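Local coordinates for protein putative surface-anchored fimbrial subunit (Corynebacterium diphtheriae, PDB 3HR6) that forms the shaft of the SpaA-type pilus as its major pilin, a rod of tandem Ig-like modules stabilised by isopeptide and disulfide bonds, at residues 331-334 with 338-341; 346-349 with 353-356; 379-384 with 414-419; 394-399 with 404-409. All coordinates share one frame; numbering follows the deposited sequence.

Contact 1: residues 331-334 with 338-341; sequences HRCE and SLVK
Leu339 meets the imidazole of His331 obliquely, its CD2 methyl lying 3.5 Å from His331 CB and 3.6 Å from His331 CG, at the root of the ring. The second flat group, the carboxylate of Glu334, brings OE2 to within 3.5 Å of Val340 CG2, the two side chains running at about a right angle. The Glu334 chain is bent at chi2 (-65°), which folds its carboxylate back over the valine. A water receiving the N-H of Lys341 donates to Glu334 OE2 at 2.7 Å. The chain doubles back here, at the end of strand 327-333, in a short antiparallel return, with Cys333 and Leu339 as a non-hydrogen-bonded pair whose CA atoms are 4.2 Å apart. Backbone bonds flank the pair, Val340 N to Arg332 O and Glu334 N to Ser338 O (2.8 Å). In the conformer described, Cys333 SG also touches Leu339 CD2; the same sulfur forms the disulfide with Cys393 on the adjacent strand 391-398. The imidazole has its polar partner in Asp343, which bonds to His331 ND1; Arg332 sends its guanidinium away to Lys388 O and Phe392.

Contact 2: residues 346-349 with 353-356; sequences ISLD and EFVT
A small, apolar core contact joins Leu348 to Phe354 beside the four-stranded antiparallel sheet of the C-terminal Ig-like module, where the chain turns from the loop after strand 327-333 into the short edge strand 354-355. Its centre is the tip of the phenyl ring: Phe354 CZ lies 3.9 Å from Leu348 CD1 and 4.2 Å from Leu348 CG, the methyl approaching obliquely and the two side chains running at about a right angle. With CG of Phe354 anti to the carbonyl carbon (chi1 -53°), the ring extends so that CZ arrives at the leucine. The CB atoms of both residues point at each other's segment, so the branched end of one meets the far end of the other. Round the same ring, the carbonyl oxygen Ile346 O sits at the edge and near the plane, 4.2 Å from Phe354 CE2. Just 113 Å² is buried in all, but other parts of the module add to the packing. Leu364 of strand 361-375 touches both side chains, and Ile367 of that strand touches Leu348, which joins this corner to the facing sheet of the sandwich. On the backbone side, Ile346 and Phe354 both bond to strand 327-333, while Ser347 N donates to the side chain of Gln158, a calcium ligand. The hydrogen bonding round this contact comes from the main chain and from polar side chains next to it, not from the Leu348-Phe354 pair. Between leucine and phenylalanine the attraction is dispersion and the shedding of water, which set a distance and a fit of shapes and demand no exact angle.

Contact 3: residues 379-384 with 414-419; sequences MKYTDA and LEANES
Tyr381 lays one face of its ring on the backbone of Asn417, with Ala416 beside it, in a CH-pi contact that holds the loop 414-419 against strand 378-383 of the C-terminal Ig-like module. The tight part is here. Asn417 CA stands 3.8 Å from the centroid of the Tyr381 ring and only 6° off the ring normal, so its C-H lies almost exactly over the middle of the ring. Farther along, Ala416 O comes to 3.3 Å from Tyr381 CE2, approaching obliquely, and the methyl Ala416 CB reaches 3.4 Å from Tyr381 OH. The first torsion explains the reach: CG is anti to the backbone N (chi1 176°), which sends the ring along the loop and carries its hydroxyl as far as Ala416. A water completes this packed end, hydrogen-bonded to Tyr381 OH at 2.7 Å and accepting from Ala416 N, so that it joins the phenol hydroxyl to the loop. Leu369 of strand 361-375 and Lys305 of strand 302-315 also touch the tyrosine.

The side at Glu418 is looser and wetter. Glu418 is exposed, and its CB keeps 4.0 Å from Tyr381 CB; instead of a direct bond, another water accepts from Tyr381 N and donates to Glu418 OE1, joining the main chain of the tyrosine to the acid. The CB of Asn417 points away from the tyrosine, and its amide shapes the loop instead: as an Asx turn, Asn417 OD1 takes the N-H of Ser419 at 2.8 Å, and in the plane of the same amide it receives the hydroxyl Ser419 OG on a lone pair.

Contact 4: residues 394-399 with 404-409; sequences LVETAT and ELLPKP
A water takes the place of a backbone ladder between these two antiparallel segments: it accepts from Glu396 N at 2.9 Å and donates to both Leu406 O and Lys408 O. The setting is strand 391-398 of the C-terminal Ig-like module, where a classic beta bulge sets Thr397 and Ala398 opposite the single residue Thr327, and the returning chain 404-409 leads into strand 410-412. Glu396 spans the gap. With CG anti to the backbone N (chi1 -171°) and the chain extended beyond it, its carboxylate crosses to the other segment and OE1 receives Leu406 N at 3.1 Å, nearly straight (172°) and nearly along the C-O axis. The methyl Leu406 CD1 packs 3.4 Å from the same oxygen. Lys313 and Asn432 lie beside this buried glutamate, an arrangement consistent with the lysine-asparagine isopeptide bond and adjacent acid of related pilin modules. Near the bulge, Leu405 CD2 lies 3.7 Å from Glu396 CG and touches Thr399 CG2 at 3.9 Å, where the leucine and threonine run alongside one another, oppositely directed. At the Leu394-Pro409 end Val395 CG2 touches Pro409 CG, and Pro409 CA offers a C-H to Leu394 O at 3.3 Å.

How the contacts relate
Followed from the N terminus, all four contacts fall in the last module of the chain. Contact 1 closes a three-residue turn just after strand 327-333, and contact 2, next in series, closes an equally short one leading into edge strand 354-355. Contact 3 spans a much longer loop of 29 residues, and contact 4 falls wholly within it, returning from strand 391-398 towards 410-412; no two contacts cross. Contacts 1, 2 and 4 share the four-stranded sheet. Contact 1 touches contact 2 through Ile346 CD1 and contact 4 through Val395 and Pro409. Contact 3, about 29 Å from contact 4 between centres, belongs to the other sheet.

Contact 1: residues 331-334 with 338-341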
# COMPACT_ATOMS: atom_id res chain seq x y z
N HIS A 331 -26.15 20.60 -5.15
CA HIS A 331 -25.49 21.82 -4.75
C HIS A 331 -25.03 21.69 -3.31
O HIS A 331 -25.33 20.71 -2.65
CB HIS A 331 -26.46 22.99 -4.83
CG HIS A 331 -26.65 23.53 -6.21
ND1 HIS A 331 -25.72 24.36 -6.82
CD2 HIS A 331 -27.67 23.40 -7.09
CE1 HIS A 331 -26.17 24.72 -8.00
NE2 HIS A 331 -27.35 24.15 -8.20
N ARG A 332 -24.31 22.69 -2.85
CA ARG A 332 -23.95 22.88 -1.47
C ARG A 332 -24.71 24.11 -0.95
O ARG A 332 -24.91 25.09 -1.69
CB ARG A 332 -22.46 23.12 -1.30
CG ARG A 332 -21.59 21.94 -1.73
CD ARG A 332 -21.72 20.80 -0.76
NE ARG A 332 -21.20 21.11 0.56
CZ ARG A 332 -21.15 20.29 1.61
NH1 ARG A 332 -21.60 19.04 1.50
NH2 ARG A 332 -20.65 20.74 2.77
N CYS A 333 -25.16 24.02 0.30
CA CYS A 333 -25.95 25.05 0.96
C CYS A 333 -25.27 25.47 2.28
O CYS A 333 -24.52 24.68 2.88
CB CYS A 333 -27.38 24.51 1.20
SG CYS A 333 -28.50 24.60 -0.22
N GLU A 334 -25.51 26.71 2.70
CA GLU A 334 -25.12 27.21 4.00
C GLU A 334 -26.15 26.74 5.04
O GLU A 334 -27.19 26.17 4.68
CB GLU A 334 -25.03 28.74 3.99
CG GLU A 334 -24.00 29.29 3.04
CD GLU A 334 -22.56 28.93 3.40
OE1 GLU A 334 -22.29 28.43 4.52
OE2 GLU A 334 -21.68 29.17 2.54
N SER A 338 -29.76 28.33 2.28
CA SER A 338 -29.46 29.02 1.04
C SER A 338 -28.24 28.43 0.36
O SER A 338 -27.35 27.90 1.01
CB SER A 338 -29.22 30.50 1.31
OG SER A 338 -28.07 30.69 2.12
N LEU A 339 -28.21 28.56 -0.96
CA LEU A 339 -27.05 28.09 -1.75
C LEU A 339 -25.78 28.85 -1.35
O LEU A 339 -25.79 30.04 -1.09
CB LEU A 339 -27.30 28.24 -3.25
CG LEU A 339 -28.40 27.39 -3.93
CD1 LEU A 339 -28.57 27.79 -5.36
CD2 LEU A 339 -28.07 25.90 -3.84
N VAL A 340 -24.69 28.10 -1.26
CA VAL A 340 -23.36 28.67 -1.15
C VAL A 340 -23.19 29.69 -2.29
O VAL A 340 -23.64 29.49 -3.39
CB VAL A 340 -22.30 27.55 -1.18
CG1 VAL A 340 -20.87 28.10 -1.34
CG2 VAL A 340 -22.38 26.71 0.12
N LYS A 341 -22.53 30.82 -2.00
CA LYS A 341 -22.28 31.84 -3.03
C LYS A 341 -21.60 31.23 -4.26
O LYS A 341 -20.63 30.48 -4.14
CB LYS A 341 -21.40 32.95 -2.43
CG LYS A 341 -21.00 34.06 -3.41
CD LYS A 341 -20.28 35.22 -2.71
CE LYS A 341 -19.64 36.16 -3.72
NZ LYS A 341 -20.66 36.81 -4.60
O HOH W 1 -21.75 31.20 0.70

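Contact 2: residues 346-349 with 353-356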
# COMPACT_ATOMS: atom_id res chain seq x y z
N ILE A 346 -23.11 20.15 -8.96
CA ILE A 346 -22.14 19.10 -8.73
C ILE A 346 -22.24 18.10 -9.83
O ILE A 346 -23.35 17.66 -10.19
CB ILE A 346 -22.33 18.50 -7.31
CG1 ILE A 346 -21.96 19.57 -6.30
CG2 ILE A 346 -21.54 17.19 -7.14
CD1 ILE A 346 -22.38 19.28 -4.86
N SER A 347 -21.09 17.72 -10.39
CA SER A 347 -21.02 16.74 -11.46
C SER A 347 -20.69 15.36 -10.91
O SER A 347 -19.80 15.20 -10.08
CB SER A 347 -19.97 17.19 -12.49
OG SER A 347 -19.88 16.30 -13.55
N LEU A 348 -21.43 14.35 -11.35
CA LEU A 348 -21.18 12.95 -10.96
C LEU A 348 -21.17 12.11 -12.22
O LEU A 348 -22.16 12.03 -12.95
CB LEU A 348 -22.26 12.36 -10.02
CG LEU A 348 -22.51 13.17 -8.77
CD1 LEU A 348 -23.76 12.72 -7.96
CD2 LEU A 348 -21.23 13.14 -7.84
N ASP A 349 -20.04 11.45 -12.44
CA ASP A 349 -19.78 10.69 -13.65
C ASP A 349 -20.17 11.46 -14.92
O ASP A 349 -20.81 10.92 -15.80
CB ASP A 349 -20.54 9.35 -13.55
CG ASP A 349 -19.87 8.26 -14.33
OD1 ASP A 349 -18.79 8.46 -14.89
OD2 ASP A 349 -20.45 7.17 -14.42
N GLU A 353 -27.02 17.12 -14.03
CA GLU A 353 -28.44 17.14 -13.63
C GLU A 353 -28.98 15.73 -13.62
O GLU A 353 -28.39 14.81 -14.19
CB GLU A 353 -29.28 18.06 -14.53
CG GLU A 353 -29.48 17.49 -15.89
CD GLU A 353 -30.29 18.36 -16.83
OE1 GLU A 353 -30.35 19.58 -16.64
OE2 GLU A 353 -30.85 17.79 -17.80
N PHE A 354 -30.07 15.54 -12.91
CA PHE A 354 -30.59 14.22 -12.64
C PHE A 354 -32.10 14.25 -12.82
O PHE A 354 -32.79 15.08 -12.20
CB PHE A 354 -30.17 13.81 -11.23
CG PHE A 354 -28.72 13.93 -11.04
CD1 PHE A 354 -27.87 12.90 -11.47
CD2 PHE A 354 -28.16 15.11 -10.56
CE1 PHE A 354 -26.48 13.06 -11.36
CE2 PHE A 354 -26.79 15.26 -10.48
CZ PHE A 354 -25.97 14.22 -10.87
N VAL A 355 -32.57 13.40 -13.72
CA VAL A 355 -33.97 13.34 -14.09
C VAL A 355 -34.64 12.11 -13.51
O VAL A 355 -34.10 10.98 -13.52
CB VAL A 355 -34.12 13.40 -15.60
CG1 VAL A 355 -35.57 13.40 -16.00
CG2 VAL A 355 -33.44 14.68 -16.08
N THR A 356 -35.78 12.36 -12.90
CA THR A 356 -36.54 11.27 -12.31
C THR A 356 -37.14 10.38 -13.38
O THR A 356 -37.61 10.82 -14.45
CB THR A 356 -37.61 11.78 -11.33
OG1 THR A 356 -38.55 12.61 -12.02
CG2 THR A 356 -36.99 12.59 -10.21

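Contact 3: residues 379-384 with 414-419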
# COMPACT_ATOMS: atom_id res chain seq x y z
N MET A 379 -4.43 8.88 12.36
CA MET A 379 -5.48 8.81 11.34
C MET A 379 -6.49 9.94 11.59
O MET A 379 -7.08 10.07 12.68
CB MET A 379 -6.25 7.50 11.35
CG MET A 379 -5.64 6.32 10.74
SD MET A 379 -5.23 6.55 8.99
CE MET A 379 -4.40 5.01 8.76
N LYS A 380 -6.70 10.72 10.54
CA LYS A 380 -7.57 11.88 10.56
C LYS A 380 -8.50 11.85 9.34
O LYS A 380 -8.06 11.57 8.22
CB LYS A 380 -6.73 13.17 10.55
CG LYS A 380 -7.53 14.48 10.51
CD LYS A 380 -7.49 15.26 11.81
CE LYS A 380 -8.60 16.32 11.86
NZ LYS A 380 -9.22 16.63 10.53
N TYR A 381 -9.77 12.17 9.58
CA TYR A 381 -10.73 12.31 8.50
C TYR A 381 -10.85 13.79 8.13
O TYR A 381 -11.00 14.66 9.03
CB TYR A 381 -12.12 11.80 8.94
CG TYR A 381 -13.19 12.01 7.89
CD1 TYR A 381 -13.38 11.10 6.83
CD2 TYR A 381 -13.96 13.16 7.89
CE1 TYR A 381 -14.32 11.30 5.84
CE2 TYR A 381 -14.92 13.37 6.91
CZ TYR A 381 -15.12 12.42 5.88
OH TYR A 381 -16.03 12.60 4.87
N THR A 382 -10.77 14.04 6.83
CA THR A 382 -11.04 15.34 6.26
C THR A 382 -12.20 15.30 5.32
O THR A 382 -12.27 14.47 4.44
CB THR A 382 -9.80 15.91 5.51
OG1 THR A 382 -8.71 15.98 6.44
CG2 THR A 382 -10.09 17.33 5.05
N ASP A 383 -13.13 16.21 5.55
CA ASP A 383 -14.31 16.44 4.70
C ASP A 383 -13.90 17.20 3.46
O ASP A 383 -13.35 18.31 3.54
CB ASP A 383 -15.32 17.22 5.57
CG ASP A 383 -16.60 17.60 4.85
OD1 ASP A 383 -16.76 17.35 3.67
OD2 ASP A 383 -17.50 18.14 5.56
N ALA A 384 -14.08 16.55 2.31
CA ALA A 384 -13.65 17.10 1.03
C ALA A 384 -14.41 18.40 0.71
O ALA A 384 -13.93 19.23 -0.06
CB ALA A 384 -13.83 16.07 -0.07
N LEU A 414 -25.79 14.29 4.02
CA LEU A 414 -24.94 13.25 3.49
C LEU A 414 -23.52 13.57 3.86
O LEU A 414 -22.93 14.47 3.30
CB LEU A 414 -25.08 13.21 1.96
CG LEU A 414 -24.53 11.91 1.39
CD1 LEU A 414 -25.57 10.77 1.59
CD2 LEU A 414 -24.12 12.12 -0.04
N GLU A 415 -22.97 12.83 4.82
CA GLU A 415 -21.63 13.10 5.30
C GLU A 415 -21.02 11.82 5.84
O GLU A 415 -21.73 10.85 6.18
CB GLU A 415 -21.64 14.20 6.36
CG GLU A 415 -22.24 13.80 7.65
CD GLU A 415 -22.21 14.92 8.67
OE1 GLU A 415 -22.53 16.09 8.31
OE2 GLU A 415 -21.90 14.60 9.85
N ALA A 416 -19.71 11.81 5.97
CA ALA A 416 -18.99 10.67 6.49
C ALA A 416 -18.08 11.15 7.58
O ALA A 416 -17.96 12.35 7.83
CB ALA A 416 -18.19 9.98 5.37
N ASN A 417 -17.44 10.21 8.25
CA ASN A 417 -16.50 10.54 9.29
C ASN A 417 -15.48 9.42 9.40
O ASN A 417 -15.51 8.46 8.61
CB ASN A 417 -17.25 10.81 10.59
CG ASN A 417 -18.05 9.62 11.04
OD1 ASN A 417 -17.48 8.57 11.33
ND2 ASN A 417 -19.37 9.78 11.10
N GLU A 418 -14.58 9.52 10.39
CA GLU A 418 -13.53 8.51 10.53
C GLU A 418 -14.03 7.09 10.74
O GLU A 418 -13.35 6.15 10.36
CB GLU A 418 -12.56 8.89 11.66
CG GLU A 418 -13.16 8.83 13.06
CD GLU A 418 -12.36 9.63 14.11
OE1 GLU A 418 -11.46 10.42 13.75
OE2 GLU A 418 -12.63 9.44 15.31
N SER A 419 -15.21 6.93 11.30
CA SER A 419 -15.79 5.60 11.50
C SER A 419 -16.53 5.01 10.31
O SER A 419 -16.89 3.84 10.34
CB SER A 419 -16.72 5.57 12.70
OG SER A 419 -18.04 6.04 12.42
O HOH W 2 -18.10 14.22 5.24
O HOH W 3 -10.76 12.36 12.31

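Contact 4: residues 394-399 with 404-409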
# COMPACT_ATOMS: atom_id res chain seq x y z
N LEU A 394 -30.58 19.84 -2.93
CA LEU A 394 -31.04 19.64 -4.29
C LEU A 394 -31.88 20.82 -4.73
O LEU A 394 -32.71 21.32 -3.96
CB LEU A 394 -31.90 18.39 -4.34
CG LEU A 394 -31.19 17.04 -4.13
CD1 LEU A 394 -32.26 15.91 -3.79
CD2 LEU A 394 -30.32 16.69 -5.35
N VAL A 395 -31.67 21.25 -5.96
CA VAL A 395 -32.50 22.30 -6.56
C VAL A 395 -33.27 21.68 -7.70
O VAL A 395 -32.69 21.09 -8.63
CB VAL A 395 -31.64 23.48 -7.08
CG1 VAL A 395 -32.51 24.44 -7.96
CG2 VAL A 395 -30.98 24.22 -5.95
N GLU A 396 -34.59 21.82 -7.65
CA GLU A 396 -35.44 21.35 -8.73
C GLU A 396 -35.45 22.37 -9.86
O GLU A 396 -35.93 23.49 -9.67
CB GLU A 396 -36.86 21.13 -8.25
CG GLU A 396 -37.70 20.44 -9.30
CD GLU A 396 -39.06 20.07 -8.81
OE1 GLU A 396 -39.80 20.93 -8.30
OE2 GLU A 396 -39.41 18.90 -9.00
N THR A 397 -34.92 21.99 -11.01
CA THR A 397 -34.81 22.92 -12.16
C THR A 397 -35.93 22.76 -13.18
O THR A 397 -36.14 23.65 -13.99
CB THR A 397 -33.47 22.77 -12.88
OG1 THR A 397 -33.33 21.44 -13.39
CG2 THR A 397 -32.29 23.15 -11.99
N ALA A 398 -36.63 21.63 -13.15
CA ALA A 398 -37.77 21.40 -14.02
C ALA A 398 -38.71 20.43 -13.34
O ALA A 398 -38.31 19.64 -12.46
CB ALA A 398 -37.31 20.89 -15.38
N THR A 399 -39.98 20.54 -13.71
CA THR A 399 -40.98 19.63 -13.22
C THR A 399 -41.99 19.31 -14.32
O THR A 399 -41.75 19.58 -15.48
CB THR A 399 -41.61 20.24 -11.97
OG1 THR A 399 -42.41 19.25 -11.31
CG2 THR A 399 -42.43 21.49 -12.35
N GLU A 404 -45.89 23.03 -9.74
CA GLU A 404 -45.12 24.16 -9.21
C GLU A 404 -43.71 23.69 -8.84
O GLU A 404 -43.54 22.72 -8.10
CB GLU A 404 -45.74 24.74 -7.94
CG GLU A 404 -47.23 25.03 -7.99
CD GLU A 404 -47.58 26.21 -8.87
OE1 GLU A 404 -46.66 26.96 -9.26
OE2 GLU A 404 -48.78 26.38 -9.16
N LEU A 405 -42.70 24.42 -9.30
CA LEU A 405 -41.35 24.13 -8.87
C LEU A 405 -41.15 24.38 -7.38
O LEU A 405 -41.65 25.36 -6.81
CB LEU A 405 -40.35 25.01 -9.64
CG LEU A 405 -40.11 24.57 -11.08
CD1 LEU A 405 -39.52 25.66 -11.96
CD2 LEU A 405 -39.22 23.32 -11.12
N LEU A 406 -40.36 23.52 -6.73
CA LEU A 406 -39.87 23.80 -5.40
C LEU A 406 -39.03 25.09 -5.30
O LEU A 406 -37.94 25.18 -5.87
CB LEU A 406 -39.03 22.62 -4.90
CG LEU A 406 -39.78 21.46 -4.22
CD1 LEU A 406 -40.89 20.84 -5.07
CD2 LEU A 406 -38.74 20.39 -3.84
N PRO A 407 -39.49 26.08 -4.52
CA PRO A 407 -38.77 27.38 -4.45
C PRO A 407 -37.43 27.41 -3.71
O PRO A 407 -36.62 28.32 -3.94
CB PRO A 407 -39.77 28.29 -3.74
CG PRO A 407 -40.71 27.36 -3.03
CD PRO A 407 -40.76 26.10 -3.78
N LYS A 408 -37.20 26.46 -2.82
CA LYS A 408 -36.01 26.46 -2.00
C LYS A 408 -35.25 25.16 -2.24
O LYS A 408 -35.86 24.15 -2.61
CB LYS A 408 -36.35 26.62 -0.52
CG LYS A 408 -36.91 27.99 -0.15
CD LYS A 408 -36.98 28.18 1.37
CE LYS A 408 -37.55 29.53 1.80
NZ LYS A 408 -36.91 30.71 1.14
N PRO A 409 -33.93 25.19 -2.02
CA PRO A 409 -33.16 23.95 -2.04
C PRO A 409 -33.68 22.97 -0.98
O PRO A 409 -34.11 23.40 0.09
CB PRO A 409 -31.73 24.41 -1.72
CG PRO A 409 -31.70 25.83 -2.13
CD PRO A 409 -33.06 26.37 -1.85
O HOH W 4 -35.65 23.48 -5.58